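Local coordinates for ankyrin repeat family protein (PDB 3HRA) that is of unknown function but, as an ankyrin repeat protein, probably serves as a scaffold for binding other proteins, at residues 38-43 and 67-72; 8-13 and 32-37. All blocks are in the same frame, centred on the assembly; numbering follows the deposited sequence.

Contact 1 of 2, residues 38-43 and 67-72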
loop_
_atom_site.group_PDB
_atom_site.type_symbol
_atom_site.label_atom_id
_atom_site.label_comp_id
_atom_site.label_asym_id
_atom_site.label_seq_id
_atom_site.Cartn_x
_atom_site.Cartn_y
_atom_site.Cartn_z
ATOM N N GLU A 38 -2.071 -9.188 17.718
ATOM C CA GLU A 38 -1.134 -8.459 16.869
ATOM C C GLU A 38 -1.709 -7.119 16.398
ATOM O O GLU A 38 -1.130 -6.448 15.536
ATOM C CB GLU A 38 -0.754 -9.311 15.651
ATOM C CG GLU A 38 0.506 -10.150 15.826
ATOM C CD GLU A 38 0.381 -11.185 16.920
ATOM O OE1 GLU A 38 -0.623 -11.933 16.924
ATOM O OE2 GLU A 38 1.300 -11.256 17.773
ATOM N N GLY A 39 -2.856 -6.743 16.953
ATOM C CA GLY A 39 -3.478 -5.478 16.613
ATOM C C GLY A 39 -4.210 -5.486 15.283
ATOM O O GLY A 39 -4.559 -4.434 14.771
ATOM N N ASN A 40 -4.417 -6.673 14.721
ATOM C CA ASN A 40 -5.178 -6.827 13.472
ATOM C C ASN A 40 -6.689 -6.844 13.683
ATOM O O ASN A 40 -7.195 -7.557 14.554
ATOM C CB ASN A 40 -4.778 -8.117 12.751
ATOM C CG ASN A 40 -3.436 -8.009 12.064
ATOM O OD1 ASN A 40 -3.131 -7.008 11.416
ATOM N ND2 ASN A 40 -2.630 -9.046 12.192
ATOM N N THR A 41 -7.411 -6.067 12.877
ATOM C CA THR A 41 -8.875 -6.150 12.816
ATOM C C THR A 41 -9.261 -7.240 11.822
ATOM O O THR A 41 -8.407 -7.732 11.091
ATOM C CB THR A 41 -9.478 -4.838 12.294
ATOM O OG1 THR A 41 -8.892 -4.532 11.018
ATOM C CG2 THR A 41 -9.187 -3.724 13.220
ATOM N N PRO A 42 -10.555 -7.619 11.779
ATOM C CA PRO A 42 -11.000 -8.555 10.749
ATOM C C PRO A 42 -10.657 -8.043 9.353
ATOM O O PRO A 42 -10.255 -8.844 8.495
ATOM C CB PRO A 42 -12.511 -8.624 10.993
ATOM C CG PRO A 42 -12.620 -8.464 12.475
ATOM C CD PRO A 42 -11.598 -7.401 12.799
ATOM N N LEU A 43 -10.773 -6.733 9.135
ATOM C CA LEU A 43 -10.463 -6.180 7.822
ATOM C C LEU A 43 -8.988 -6.383 7.497
ATOM O O LEU A 43 -8.655 -6.820 6.406
ATOM C CB LEU A 43 -10.857 -4.703 7.700
ATOM C CG LEU A 43 -10.465 -4.046 6.365
ATOM C CD1 LEU A 43 -11.048 -4.760 5.127
ATOM C CD2 LEU A 43 -10.838 -2.554 6.382
ATOM N N LEU A 67 -6.824 1.654 10.609
ATOM C CA LEU A 67 -6.494 1.169 11.953
ATOM C C LEU A 67 -5.247 0.296 11.861
ATOM O O LEU A 67 -5.295 -0.811 11.325
ATOM C CB LEU A 67 -7.678 0.389 12.544
ATOM C CG LEU A 67 -7.664 0.158 14.071
ATOM C CD1 LEU A 67 -9.014 -0.319 14.590
ATOM C CD2 LEU A 67 -6.576 -0.815 14.513
ATOM N N GLN A 68 -4.136 0.799 12.398
ATOM C CA GLN A 68 -2.840 0.133 12.257
ATOM C C GLN A 68 -2.619 -1.004 13.249
ATOM O O GLN A 68 -2.959 -0.894 14.436
ATOM C CB GLN A 68 -1.696 1.144 12.399
ATOM C CG GLN A 68 -1.674 2.180 11.318
ATOM C CD GLN A 68 -0.735 3.331 11.629
ATOM O OE1 GLN A 68 0.335 3.458 11.025
ATOM N NE2 GLN A 68 -1.126 4.168 12.570
ATOM N N ASN A 69 -2.022 -2.092 12.762
ATOM C CA ASN A 69 -1.640 -3.178 13.657
ATOM C C ASN A 69 -0.312 -2.913 14.362
ATOM O O ASN A 69 0.240 -1.821 14.275
ATOM C CB ASN A 69 -1.625 -4.522 12.930
ATOM C CG ASN A 69 -0.536 -4.618 11.876
ATOM O OD1 ASN A 69 0.414 -3.843 11.863
ATOM N ND2 ASN A 69 -0.670 -5.590 10.989
ATOM N N SER A 70 0.204 -3.924 15.050
ATOM C CA SER A 70 1.401 -3.764 15.873
ATOM C C SER A 70 2.685 -3.478 15.104
ATOM O O SER A 70 3.682 -3.079 15.704
ATOM C CB SER A 70 1.592 -4.975 16.779
ATOM O OG SER A 70 0.569 -5.000 17.757
ATOM N N ILE A 71 2.687 -3.681 13.791
ATOM C CA ILE A 71 3.836 -3.235 13.001
ATOM C C ILE A 71 3.527 -2.026 12.113
ATOM O O ILE A 71 4.202 -1.785 11.111
ATOM C CB ILE A 71 4.519 -4.376 12.205
ATOM C CG1 ILE A 71 3.638 -4.874 11.055
ATOM C CG2 ILE A 71 4.937 -5.514 13.146
ATOM C CD1 ILE A 71 4.359 -5.860 10.164
ATOM N N SER A 72 2.517 -1.257 12.511
ATOM C CA SER A 72 2.141 -0.014 11.827
ATOM C C SER A 72 1.429 -0.172 10.490
ATOM O O SER A 72 1.249 0.810 9.773
ATOM C CB SER A 72 3.355 0.905 11.654
ATOM O OG SER A 72 3.659 1.532 12.879
HETATM O O HOH W 1 -5.582 -3.566 12.196
HETATM O O HOH W 2 -3.995 -1.900 16.721
#

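Contact 2 of 2, residues 8-13 and 32-37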
loop_
_atom_site.group_PDB
_atom_site.type_symbol
_atom_site.label_atom_id
_atom_site.label_comp_id
_atom_site.label_asym_id
_atom_site.label_seq_id
_atom_site.Cartn_x
_atom_site.Cartn_y
_atom_site.Cartn_z
ATOM N N ALA A 8 -15.714 -13.198 17.591
ATOM C CA ALA A 8 -16.451 -14.001 16.616
ATOM C C ALA A 8 -16.047 -13.665 15.177
ATOM O O ALA A 8 -15.827 -14.556 14.344
ATOM C CB ALA A 8 -17.969 -13.826 16.809
ATOM N N LEU A 9 -15.956 -12.371 14.893
ATOM C CA LEU A 9 -15.682 -11.898 13.539
ATOM C C LEU A 9 -14.221 -12.133 13.172
ATOM O O LEU A 9 -13.922 -12.476 12.038
ATOM C CB LEU A 9 -16.055 -10.416 13.411
ATOM C CG LEU A 9 -16.056 -9.762 12.020
ATOM C CD1 LEU A 9 -17.070 -10.458 11.093
ATOM C CD2 LEU A 9 -16.409 -8.270 12.168
ATOM N N LEU A 10 -13.311 -11.948 14.130
ATOM C CA LEU A 10 -11.900 -12.272 13.909
ATOM C C LEU A 10 -11.743 -13.742 13.549
ATOM O O LEU A 10 -11.001 -14.088 12.631
ATOM C CB LEU A 10 -11.071 -11.956 15.147
ATOM C CG LEU A 10 -10.706 -10.487 15.355
ATOM C CD1 LEU A 10 -10.312 -10.225 16.802
ATOM C CD2 LEU A 10 -9.586 -10.079 14.405
ATOM N N GLU A 11 -12.453 -14.600 14.278
ATOM C CA GLU A 11 -12.400 -16.037 14.026
ATOM C C GLU A 11 -12.936 -16.401 12.640
ATOM O O GLU A 11 -12.325 -17.206 11.934
ATOM C CB GLU A 11 -13.151 -16.815 15.101
ATOM C CG GLU A 11 -13.003 -18.320 14.960
ATOM C CD GLU A 11 -13.970 -19.089 15.852
ATOM O OE1 GLU A 11 -13.739 -19.158 17.084
ATOM O OE2 GLU A 11 -14.967 -19.625 15.312
ATOM N N ALA A 12 -14.065 -15.813 12.251
ATOM C CA ALA A 12 -14.597 -15.994 10.901
ATOM C C ALA A 12 -13.626 -15.523 9.806
ATOM O O ALA A 12 -13.510 -16.176 8.771
ATOM C CB ALA A 12 -15.943 -15.299 10.737
ATOM N N ALA A 13 -12.950 -14.390 10.024
ATOM C CA ALA A 13 -11.965 -13.907 9.052
ATOM C C ALA A 13 -10.747 -14.842 8.961
ATOM O O ALA A 13 -10.249 -15.151 7.862
ATOM C CB ALA A 13 -11.530 -12.473 9.391
ATOM N N VAL A 32 -17.174 -3.966 14.483
ATOM C CA VAL A 32 -16.438 -4.684 13.434
ATOM C C VAL A 32 -14.912 -4.592 13.565
ATOM O O VAL A 32 -14.175 -5.370 12.956
ATOM C CB VAL A 32 -16.856 -4.221 12.013
ATOM C CG1 VAL A 32 -18.358 -4.443 11.800
ATOM C CG2 VAL A 32 -16.489 -2.752 11.785
ATOM N N ASP A 33 -14.443 -3.615 14.326
ATOM C CA ASP A 33 -13.006 -3.397 14.435
ATOM C C ASP A 33 -12.385 -3.942 15.729
ATOM O O ASP A 33 -11.441 -3.371 16.257
ATOM C CB ASP A 33 -12.670 -1.922 14.253
ATOM C CG ASP A 33 -12.690 -1.497 12.785
ATOM O OD1 ASP A 33 -12.407 -2.322 11.900
ATOM O OD2 ASP A 33 -12.992 -0.329 12.525
ATOM N N GLU A 34 -12.897 -5.059 16.221
ATOM C CA GLU A 34 -12.229 -5.778 17.302
ATOM C C GLU A 34 -10.823 -6.169 16.850
ATOM O O GLU A 34 -10.581 -6.321 15.649
ATOM C CB GLU A 34 -13.029 -7.027 17.673
ATOM C CG GLU A 34 -13.222 -7.994 16.519
ATOM C CD GLU A 34 -14.146 -9.156 16.886
ATOM O OE1 GLU A 34 -15.063 -8.976 17.721
ATOM O OE2 GLU A 34 -13.956 -10.260 16.343
ATOM N N VAL A 35 -9.898 -6.332 17.802
ATOM C CA VAL A 35 -8.520 -6.645 17.447
ATOM C C VAL A 35 -7.959 -7.920 18.103
ATOM O O VAL A 35 -8.387 -8.323 19.198
ATOM C CB VAL A 35 -7.562 -5.442 17.704
ATOM C CG1 VAL A 35 -7.852 -4.289 16.737
ATOM C CG2 VAL A 35 -7.651 -4.983 19.141
ATOM N N ASP A 36 -7.017 -8.549 17.404
ATOM C CA ASP A 36 -6.305 -9.711 17.920
ATOM C C ASP A 36 -5.009 -9.316 18.629
ATOM O O ASP A 36 -4.749 -8.133 18.848
ATOM C CB ASP A 36 -6.044 -10.745 16.801
ATOM C CG ASP A 36 -5.033 -10.282 15.759
ATOM O OD1 ASP A 36 -4.286 -9.288 15.949
ATOM O OD2 ASP A 36 -4.957 -10.960 14.716
ATOM N N THR A 37 -4.201 -10.307 18.998
ATOM C CA THR A 37 -3.000 -10.049 19.791
ATOM C C THR A 37 -1.948 -9.233 19.041
ATOM O O THR A 37 -1.036 -8.669 19.658
ATOM C CB THR A 37 -2.356 -11.362 20.273
ATOM O OG1 THR A 37 -2.164 -12.220 19.144
ATOM C CG2 THR A 37 -3.260 -12.070 21.280
#

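Contact 1 of 2, residues 38-43 and 67-72
The carbonyl oxygen of E38 takes the backbone N-H of S70, N to O 2.9 Å and fairly straight at 161°, the donor tilted out of the carbonyl plane; CB of N69 leans on that same oxygen. G39 brings the two segments closest, its CA 4.2 Å from that of N69, leaving little room for a side chain. Its carbonyl oxygen faces CA of N69 at 3.4 Å in a CA-H...O contact, and two waters also donate to it, one tying it to L67 O and T41 N, the other to Q68 O. At N40 the side chains of two asparagines run side by side with their amide planes 64° apart. ND2 of N69 donates a hydrogen bond to OD1 of N40 over 2.9 Å, and this acceptor lies in the amide plane of N69. OD1 of N69 closes an Asx turn onto I71 N, which helps to fix the rotation of the amide. T41 caps helix 42-49 through OG1 to N44 N, while its CG2 meets CD1 of L67 at 3.7 Å. Held mostly by carbonyls, amides and waters, the contact depends more on loop conformation than on apolar burial.

Contact 2 of 2, residues 8-13 and 32-37
E34 sets its CG between its own backbone N and carbonyl carbon (chi1 59°) and then runs out extended, which carries the carboxylate to the first turn of helix 8-14. L10, with CG anti to its carbonyl carbon (chi1 -79°), reaches back from the opposite direction, and the two side chains overlap along their stems. OE2 of E34 accepts the backbone N-H of L10 at 2.9 Å, the N lying nearly along the C-O axis and the bond reasonably straight at 157°. L9 N stands 3.2 Å from the same OE2; that N-H is hydrogen-bonded to the hydroxyl of Y30. The other carboxylate oxygen, OE1, takes G7 N, so the buried acid meets amides at the start of the helix, where the helix dipole would probably help to stabilise negative charge. Beyond the polar end, CG of L10 packs on CG of E34 at 3.7 Å. CD1 of L10 lies 3.5 Å from V35 C. L9 goes to the other end of the loop segment, its CD2 4.1 Å from CB of V32. P42, at the start of helix 42-49, touches both leucines. This is the ankyrin arrangement of a helix, 8-14, packed beside the loop that leads from helix 18-25 to helix 42-49, here at the N-terminal end of the stack.

Along the chain the 8-13/32-37 contact is complete before 38-43 begins, and the centres of the two lie about 10 Å apart. The loop after helix 18-25 joins them: its 32-37 part meets helix 8-14, whereas residues 38-43 carry on into helix 42-49 while meeting the loop that follows helix 52-60. P42 links the two directly, with CD 3.2 Å from E34 O and CG 3.7 Å from L9 CG. D36 OD1 also accepts the backbone N-H groups of E38 and N40, tying 32-37 to 38-43. Together they join the N-terminal helices and loops of the ankyrin stack, from helix 8-14 to the loop after helix 52-60.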